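Local atomic coordinates of polyketide synthase type I (Bacillus amyloliquefaciens, PDB entry 5KKU), a protein that takes part in the assembly of the polyketide difficidin, this piece being an N-terminal dehydratase domain with a double hotdog fold that probably removes water from the growing chain. Residues Q64-S69 against D107-C112; K74-T79 against I91-A96. All coordinates share one frame; numbering follows the deposited sequence.

Overall arrangement
From the N terminus, the chain passes through the strand 9-15 and the helix 37-49 of the N-terminal hotdog before reaching 64-69, the first segment of contact 1. It then enters the hairpin of strands 73-83 and 86-97, whose arms pair in contact 2, and returns along strand 107-116, where 107-112 closes the loop of contact 1. Contact 2 is therefore nested inside contact 1, and the two centres lie about 8 Å apart. Strands 86-97 and 107-116 are neighbours in the hotdog sheet, so the contacts meet there. Contact 1 ties that sheet to the segment carrying the short strand 66-67, which pairs with strand 30-33; contact 2 holds the hairpin together.

Contact 1: residues Q64-S69 against D107-C112; sequences QPVVTS and DENMEC
Asn109 ND2 donates across the contact to the backbone O of Gln64 at 2.8 Å, with an N-H...O angle of 158°. Gln64 O lies near the plane of the Asn109 amide, which fits ND2 being the end turned to it, whereas the donor stands above the carbonyl plane of Gln64, away from a lone pair. With CG anti to the carbonyl carbon (chi1 -58°), Asn109 swings its end back to this carbonyl. Its OD1 approaches the hydroxyl of Ser93 on the adjoining strand, probably a hydrogen bond, though its modelled length is doubtfully short. The backbone here belongs to a classic beta bulge, Asn109 and Met110 both facing Ile91, in strand 107-116 of the N-terminal hotdog. Over one face of the Asn109 amide lies Val66 CG2, 3.7 Å from Asn109 CG, the two side chains crossing at about a right angle.

Further out, Gln64 CB lies 3.1 Å from Glu108 O. Gln64 CG is 4.1 Å from Asp107 CG, a van der Waals spacing, and Gln64 NE2 to Asp107 OD1, also 4.1 Å, is too long for a hydrogen bond. The amide and carboxylate planes are 82° apart. The polar end of Gln64 has its partner elsewhere: OE1 is hydrogen-bonded to His292 of helix 286-297, a helix that also touches Pro65. The Pro65 side chain lies about 8 Å from that of His25, the predicted proton acceptor of the dehydratase.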
ATOM      1  N   GLN A  64     -10.771   1.587   7.947  1.00 29.38           N
ATOM      2  CA  GLN A  64     -11.257   2.933   8.059  1.00 27.99           C
ATOM      3  C   GLN A  64     -10.002   3.727   7.628  1.00 26.28           C
ATOM      4  O   GLN A  64      -8.955   3.421   8.053  1.00 22.25           O
ATOM      5  CB  GLN A  64     -11.832   3.337   9.387  1.00 25.27           C
ATOM      6  CG  GLN A  64     -12.748   4.497   9.354  1.00 31.20           C
ATOM      7  CD  GLN A  64     -14.112   4.208   8.802  1.00 32.02           C
ATOM      8  OE1 GLN A  64     -14.240   3.905   7.672  1.00 33.10           O
ATOM      9  NE2 GLN A  64     -15.115   4.348   9.600  1.00 30.07           N
ATOM     10  N   PRO A  65     -10.136   4.705   6.766  1.00 22.62           N
ATOM     11  CA  PRO A  65      -8.995   5.503   6.367  1.00 22.85           C
ATOM     12  C   PRO A  65      -8.517   6.404   7.494  1.00 23.89           C
ATOM     13  O   PRO A  65      -9.341   6.874   8.185  1.00 23.21           O
ATOM     14  CB  PRO A  65      -9.553   6.315   5.212  1.00 24.32           C
ATOM     15  CG  PRO A  65     -10.958   6.460   5.501  1.00 23.43           C
ATOM     16  CD  PRO A  65     -11.354   5.154   6.093  1.00 25.43           C
ATOM     17  N   VAL A  66      -7.233   6.548   7.721  1.00 23.08           N
ATOM     18  CA  VAL A  66      -6.720   7.516   8.665  1.00 16.80           C
ATOM     19  C   VAL A  66      -6.706   8.902   8.016  1.00 26.02           C
ATOM     20  O   VAL A  66      -5.933   9.154   7.149  1.00 18.12           O
ATOM     21  CB  VAL A  66      -5.320   7.145   9.173  1.00 22.05           C
ATOM     22  CG1 VAL A  66      -4.665   8.279   9.913  1.00 22.68           C
ATOM     23  CG2 VAL A  66      -5.349   5.912  10.033  1.00 21.38           C
ATOM     24  N   VAL A  67      -7.602   9.778   8.444  1.00 24.39           N
ATOM     25  CA  VAL A  67      -7.730  11.130   7.939  1.00 22.92           C
ATOM     26  C   VAL A  67      -7.207  12.164   8.933  1.00 26.61           C
ATOM     27  O   VAL A  67      -7.565  12.144  10.052  1.00 21.85           O
ATOM     28  CB  VAL A  67      -9.175  11.426   7.569  1.00 19.09           C
ATOM     29  CG1 VAL A  67      -9.428  12.893   7.318  1.00 24.26           C
ATOM     30  CG2 VAL A  67      -9.582  10.622   6.376  1.00 22.49           C
ATOM     31  N   THR A  68      -6.445  13.122   8.446  1.00 20.04           N
ATOM     32  CA  THR A  68      -5.980  14.220   9.276  1.00 22.56           C
ATOM     33  C   THR A  68      -6.587  15.541   8.919  1.00 24.23           C
ATOM     34  O   THR A  68      -7.143  15.694   7.888  1.00 23.92           O
ATOM     35  CB  THR A  68      -4.449  14.354   9.323  1.00 16.41           C
ATOM     36  OG1 THR A  68      -3.951  14.826   8.080  1.00 25.21           O
ATOM     37  CG2 THR A  68      -3.844  13.084   9.585  1.00 18.27           C
ATOM     38  N   SER A  69      -6.439  16.508   9.786  1.00 23.63           N
ATOM     39  CA  SER A  69      -6.988  17.814   9.607  1.00 20.61           C
ATOM     40  C   SER A  69      -6.078  18.875  10.213  1.00 25.58           C
ATOM     41  O   SER A  69      -5.234  18.563  10.982  1.00 22.54           O
ATOM     42  CB  SER A  69      -8.359  17.848  10.249  1.00 24.65           C
ATOM     43  OG  SER A  69      -8.929  19.107  10.275  1.00 27.39           O
ATOM     44  N   ASP A 107     -11.369   4.379  15.729  1.00 24.90           N
ATOM     45  CA  ASP A 107     -11.659   3.756  14.474  1.00 28.98           C
ATOM     46  C   ASP A 107     -10.807   2.545  14.255  1.00 25.59           C
ATOM     47  O   ASP A 107      -9.675   2.535  14.586  1.00 31.13           O
ATOM     48  CB  ASP A 107     -11.454   4.724  13.326  1.00 23.83           C
ATOM     49  CG  ASP A 107     -12.520   5.747  13.242  1.00 30.87           C
ATOM     50  OD1 ASP A 107     -13.694   5.434  13.322  1.00 33.90           O
ATOM     51  OD2 ASP A 107     -12.175   6.890  13.082  1.00 31.56           O
ATOM     52  N   GLU A 108     -11.366   1.515  13.687  1.00 27.05           N
ATOM     53  CA  GLU A 108     -10.539   0.405  13.296  1.00 24.72           C
ATOM     54  C   GLU A 108      -9.999   0.648  11.899  1.00 28.47           C
ATOM     55  O   GLU A 108     -10.714   0.977  10.995  1.00 25.71           O
ATOM     56  CB  GLU A 108     -11.294  -0.875  13.386  1.00 22.72           C
ATOM     57  CG  GLU A 108     -11.929  -1.084  14.715  1.00 33.10           C
ATOM     58  CD  GLU A 108     -12.563  -2.425  14.875  1.00 34.90           C
ATOM     59  OE1 GLU A 108     -12.962  -3.045  13.905  1.00 35.82           O
ATOM     60  OE2 GLU A 108     -12.664  -2.854  16.008  1.00 41.64           O
ATOM     61  N   ASN A 109      -8.707   0.520  11.754  1.00 26.21           N
ATOM     62  CA  ASN A 109      -8.050   0.840  10.518  1.00 23.02           C
ATOM     63  C   ASN A 109      -7.575  -0.345   9.732  1.00 22.77           C
ATOM     64  O   ASN A 109      -7.640  -0.347   8.569  1.00 25.63           O
ATOM     65  CB  ASN A 109      -6.943   1.856  10.750  1.00 21.60           C
ATOM     66  CG  ASN A 109      -7.446   3.131  11.379  1.00 24.50           C
ATOM     67  OD1 ASN A 109      -7.047   3.497  12.443  1.00 19.08           O
ATOM     68  ND2 ASN A 109      -8.333   3.773  10.720  1.00 21.99           N
ATOM     69  N   MET A 110      -7.179  -1.385  10.423  1.00 25.28           N
ATOM     70  CA  MET A 110      -6.639  -2.545   9.792  1.00 27.43           C
ATOM     71  C   MET A 110      -6.420  -3.738  10.698  1.00 28.13           C
ATOM     72  O   MET A 110      -6.141  -3.586  11.852  1.00 25.16           O
ATOM     73  CB  MET A 110      -5.354  -2.177   9.119  1.00 27.53           C
ATOM     74  CG  MET A 110      -4.767  -3.264   8.300  1.00 31.10           C
ATOM     75  SD  MET A 110      -3.037  -3.060   8.098  1.00 46.47           S
ATOM     76  CE  MET A 110      -2.433  -4.392   9.105  1.00 33.73           C
ATOM     77  N   GLU A 111      -6.544  -4.927  10.135  1.00 28.55           N
ATOM     78  CA  GLU A 111      -6.220  -6.166  10.798  1.00 31.35           C
ATOM     79  C   GLU A 111      -5.479  -7.129   9.910  1.00 28.38           C
ATOM     80  O   GLU A 111      -5.625  -7.113   8.764  1.00 28.80           O
ATOM     81  CB  GLU A 111      -7.453  -6.825  11.364  1.00 29.75           C
ATOM     82  CG  GLU A 111      -8.327  -7.500  10.349  1.00 36.20           C
ATOM     83  CD  GLU A 111      -9.416  -8.323  10.970  1.00 41.63           C
ATOM     84  OE1 GLU A 111     -10.372  -7.731  11.453  1.00 38.83           O
ATOM     85  OE2 GLU A 111      -9.313  -9.549  10.944  1.00 40.11           O
ATOM     86  N   CYS A 112      -4.615  -7.929  10.465  1.00 28.10           N
ATOM     87  CA  CYS A 112      -3.963  -8.977   9.712  1.00 29.44           C
ATOM     88  C   CYS A 112      -3.423 -10.064  10.628  1.00 28.16           C
ATOM     89  O   CYS A 112      -3.506  -9.944  11.805  1.00 30.36           O
ATOM     90  CB  CYS A 112      -2.844  -8.420   8.852  1.00 22.21           C
ATOM     91  SG  CYS A 112      -1.451  -7.741   9.725  1.00 31.22           S
TER

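Contact 2: residues K74-T79 against I91-A96; sequences KHLYVT and ITSEKA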
ATOM      1  N   LYS A  74      -3.560  12.381  14.394  1.00 25.27           N
ATOM      2  CA  LYS A  74      -4.032  11.083  14.794  1.00 27.31           C
ATOM      3  C   LYS A  74      -3.021  10.314  15.594  1.00 25.33           C
ATOM      4  O   LYS A  74      -1.888  10.361  15.317  1.00 23.52           O
ATOM      5  CB  LYS A  74      -4.467  10.265  13.603  1.00 27.75           C
ATOM      6  CG  LYS A  74      -5.672  10.768  12.912  1.00 27.35           C
ATOM      7  CD  LYS A  74      -6.880  10.681  13.768  1.00 28.39           C
ATOM      8  CE  LYS A  74      -7.960  10.003  13.004  1.00 29.63           C
ATOM      9  NZ  LYS A  74      -8.630  10.889  12.033  1.00 35.14           N
ATOM     10  N   HIS A  75      -3.482   9.598  16.591  1.00 26.22           N
ATOM     11  CA  HIS A  75      -2.708   8.596  17.270  1.00 25.63           C
ATOM     12  C   HIS A  75      -3.171   7.247  16.898  1.00 28.23           C
ATOM     13  O   HIS A  75      -4.304   6.966  16.973  1.00 29.92           O
ATOM     14  CB  HIS A  75      -2.791   8.750  18.779  1.00 26.84           C
ATOM     15  CG  HIS A  75      -1.920   9.822  19.318  1.00 30.41           C
ATOM     16  ND1 HIS A  75      -1.750  10.024  20.653  1.00 30.23           N
ATOM     17  CD2 HIS A  75      -1.189  10.764  18.701  1.00 28.49           C
ATOM     18  CE1 HIS A  75      -0.944  11.036  20.839  1.00 27.14           C
ATOM     19  NE2 HIS A  75      -0.582  11.498  19.671  1.00 26.99           N
ATOM     20  N   LEU A  76      -2.286   6.379  16.510  1.00 25.98           N
ATOM     21  CA  LEU A  76      -2.627   5.034  16.147  1.00 22.54           C
ATOM     22  C   LEU A  76      -2.192   4.038  17.217  1.00 25.96           C
ATOM     23  O   LEU A  76      -1.197   4.185  17.829  1.00 29.10           O
ATOM     24  CB  LEU A  76      -1.966   4.702  14.818  1.00 25.43           C
ATOM     25  CG  LEU A  76      -2.652   5.152  13.549  1.00 24.91           C
ATOM     26  CD1 LEU A  76      -2.971   6.624  13.545  1.00 16.01           C
ATOM     27  CD2 LEU A  76      -1.872   4.740  12.336  1.00 20.39           C
ATOM     28  N   TYR A  77      -2.969   3.017  17.455  1.00 28.34           N
ATOM     29  CA  TYR A  77      -2.632   1.986  18.420  1.00 27.25           C
ATOM     30  C   TYR A  77      -2.469   0.623  17.735  1.00 26.29           C
ATOM     31  O   TYR A  77      -3.409   0.061  17.276  1.00 28.60           O
ATOM     32  CB  TYR A  77      -3.669   1.930  19.531  1.00 23.78           C
ATOM     33  CG  TYR A  77      -3.917   3.228  20.233  1.00 30.73           C
ATOM     34  CD1 TYR A  77      -2.990   3.754  21.066  1.00 29.87           C
ATOM     35  CD2 TYR A  77      -5.079   3.930  20.052  1.00 29.86           C
ATOM     36  CE1 TYR A  77      -3.204   4.928  21.704  1.00 28.71           C
ATOM     37  CE2 TYR A  77      -5.304   5.105  20.701  1.00 30.83           C
ATOM     38  CZ  TYR A  77      -4.343   5.594  21.527  1.00 31.99           C
ATOM     39  OH  TYR A  77      -4.509   6.739  22.183  1.00 31.29           O
ATOM     40  N   VAL A  78      -1.246   0.134  17.664  1.00 27.42           N
ATOM     41  CA  VAL A  78      -0.961  -1.154  17.058  1.00 25.63           C
ATOM     42  C   VAL A  78      -0.866  -2.239  18.104  1.00 26.70           C
ATOM     43  O   VAL A  78       0.011  -2.233  18.912  1.00 30.34           O
ATOM     44  CB  VAL A  78       0.301  -1.142  16.181  1.00 21.63           C
ATOM     45  CG1 VAL A  78       0.442  -2.426  15.441  1.00 24.26           C
ATOM     46  CG2 VAL A  78       0.274  -0.041  15.176  1.00 22.93           C
ATOM     47  N   THR A  79      -1.749  -3.192  18.069  1.00 26.54           N
ATOM     48  CA  THR A  79      -1.809  -4.189  19.111  1.00 30.90           C
ATOM     49  C   THR A  79      -1.466  -5.579  18.623  1.00 30.14           C
ATOM     50  O   THR A  79      -2.142  -6.126  17.814  1.00 29.81           O
ATOM     51  CB  THR A  79      -3.208  -4.224  19.751  1.00 29.73           C
ATOM     52  OG1 THR A  79      -3.451  -3.001  20.397  1.00 29.70           O
ATOM     53  CG2 THR A  79      -3.345  -5.327  20.756  1.00 27.74           C
ATOM     54  N   ILE A  91      -4.830  -2.404  14.091  1.00 29.49           N
ATOM     55  CA  ILE A  91      -4.540  -1.001  14.203  1.00 24.93           C
ATOM     56  C   ILE A  91      -5.804  -0.169  14.363  1.00 29.68           C
ATOM     57  O   ILE A  91      -6.710  -0.212  13.584  1.00 27.33           O
ATOM     58  CB  ILE A  91      -3.756  -0.513  13.013  1.00 25.82           C
ATOM     59  CG1 ILE A  91      -2.496  -1.312  12.839  1.00 21.64           C
ATOM     60  CG2 ILE A  91      -3.473   0.959  13.159  1.00 26.53           C
ATOM     61  CD1 ILE A  91      -1.701  -0.871  11.679  1.00 22.21           C
ATOM     62  N   THR A  92      -5.866   0.606  15.408  1.00 29.01           N
ATOM     63  CA  THR A  92      -6.950   1.530  15.558  1.00 26.92           C
ATOM     64  C   THR A  92      -6.362   2.913  15.668  1.00 26.62           C
ATOM     65  O   THR A  92      -5.201   3.046  15.755  1.00 24.55           O
ATOM     66  CB  THR A  92      -7.796   1.222  16.797  1.00 24.39           C
ATOM     67  OG1 THR A  92      -6.982   1.263  17.944  1.00 27.66           O
ATOM     68  CG2 THR A  92      -8.388  -0.065  16.680  1.00 22.29           C
ATOM     69  N   SER A  93      -7.205   3.919  15.725  1.00 27.23           N
ATOM     70  CA  SER A  93      -6.738   5.278  15.835  1.00 27.59           C
ATOM     71  C   SER A  93      -7.696   6.256  16.466  1.00 25.23           C
ATOM     72  O   SER A  93      -8.857   6.026  16.549  1.00 23.18           O
ATOM     73  CB  SER A  93      -6.312   5.797  14.484  1.00 21.42           C
ATOM     74  OG  SER A  93      -7.296   5.591  13.555  1.00 27.12           O
ATOM     75  N   GLU A  94      -7.189   7.399  16.849  1.00 22.36           N
ATOM     76  CA  GLU A  94      -7.936   8.360  17.592  1.00 22.66           C
ATOM     77  C   GLU A  94      -7.475   9.741  17.300  1.00 23.54           C
ATOM     78  O   GLU A  94      -6.364   9.903  16.980  1.00 21.58           O
ATOM     79  CB  GLU A  94      -7.694   8.065  19.053  1.00 33.07           C
ATOM     80  CG  GLU A  94      -8.450   8.852  20.060  1.00 28.52           C
ATOM     81  CD  GLU A  94      -7.754   8.891  21.391  1.00 27.64           C
ATOM     82  OE1 GLU A  94      -7.036   7.975  21.725  1.00 29.38           O
ATOM     83  OE2 GLU A  94      -7.963   9.846  22.114  1.00 31.92           O
ATOM     84  N   LYS A  95      -8.351  10.726  17.424  1.00 18.87           N
ATOM     85  CA  LYS A  95      -7.954  12.097  17.228  1.00 22.49           C
ATOM     86  C   LYS A  95      -6.981  12.556  18.342  1.00 30.15           C
ATOM     87  O   LYS A  95      -7.109  12.156  19.477  1.00 26.97           O
ATOM     88  CB  LYS A  95      -9.158  13.010  17.175  1.00 24.99           C
ATOM     89  CG  LYS A  95      -9.856  13.168  15.853  1.00 26.23           C
ATOM     90  CD  LYS A  95     -11.016  14.149  16.010  1.00 31.24           C
ATOM     91  CE  LYS A  95     -12.167  14.002  15.031  1.00 22.94           C
ATOM     92  NZ  LYS A  95     -12.900  12.733  15.101  1.00 21.69           N
ATOM     93  N   ALA A  96      -6.021  13.385  18.008  1.00 25.20           N
ATOM     94  CA  ALA A  96      -5.173  13.996  19.008  1.00 26.71           C
ATOM     95  C   ALA A  96      -4.854  15.412  18.622  1.00 24.81           C
ATOM     96  O   ALA A  96      -5.034  15.788  17.521  1.00 30.38           O
ATOM     97  CB  ALA A  96      -3.913  13.212  19.177  1.00 25.32           C
TER
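Tyr77 reaches along its neighbour strand from Thr92 to Glu94. Tyr77 CB lies 3.7 Å from Thr92 OG1, and the same oxygen sits at the edge of the ring near CD2. Farther along that edge, Tyr77 CE2 comes within 3.5 Å of Glu94 OE1. The terminal Tyr77 OH donates a hydrogen bond of 2.9 Å to Glu94 OE1, meeting that oxygen end-on, nearly along its C-O bond. Ring and carboxylate planes are only 30° apart, and OE1 lies near the ring plane. Glu94 attains this position with CG anti to the backbone N (chi1 -175°) and an extended chain; its OE2 is hydrogen-bonded to Gly103 N.

The backbones form an antiparallel hairpin, with Tyr77-Thr92 and His75-Glu94 as hydrogen-bonded pairs. On the side of the sheet that carries Tyr77, Ala96 CB lies over one face of the His75 ring in a CH-pi contact, 3.8 Å from the ring centroid and 12° off its normal. The other side turns to helix 37-49, the central helix of the hotdog: Val78 CG2 packs 3.8 Å from Ile91 CG1, side by side, and Leu76 CD1 lies against Ser93 CB.

The hairpin thus has a mainly apolar side toward the helix and a mixed side, where donors from Tyr77 and Gly103, with a long, weak ion pair from Arg106, would probably favour the ionised form of the buried Glu94.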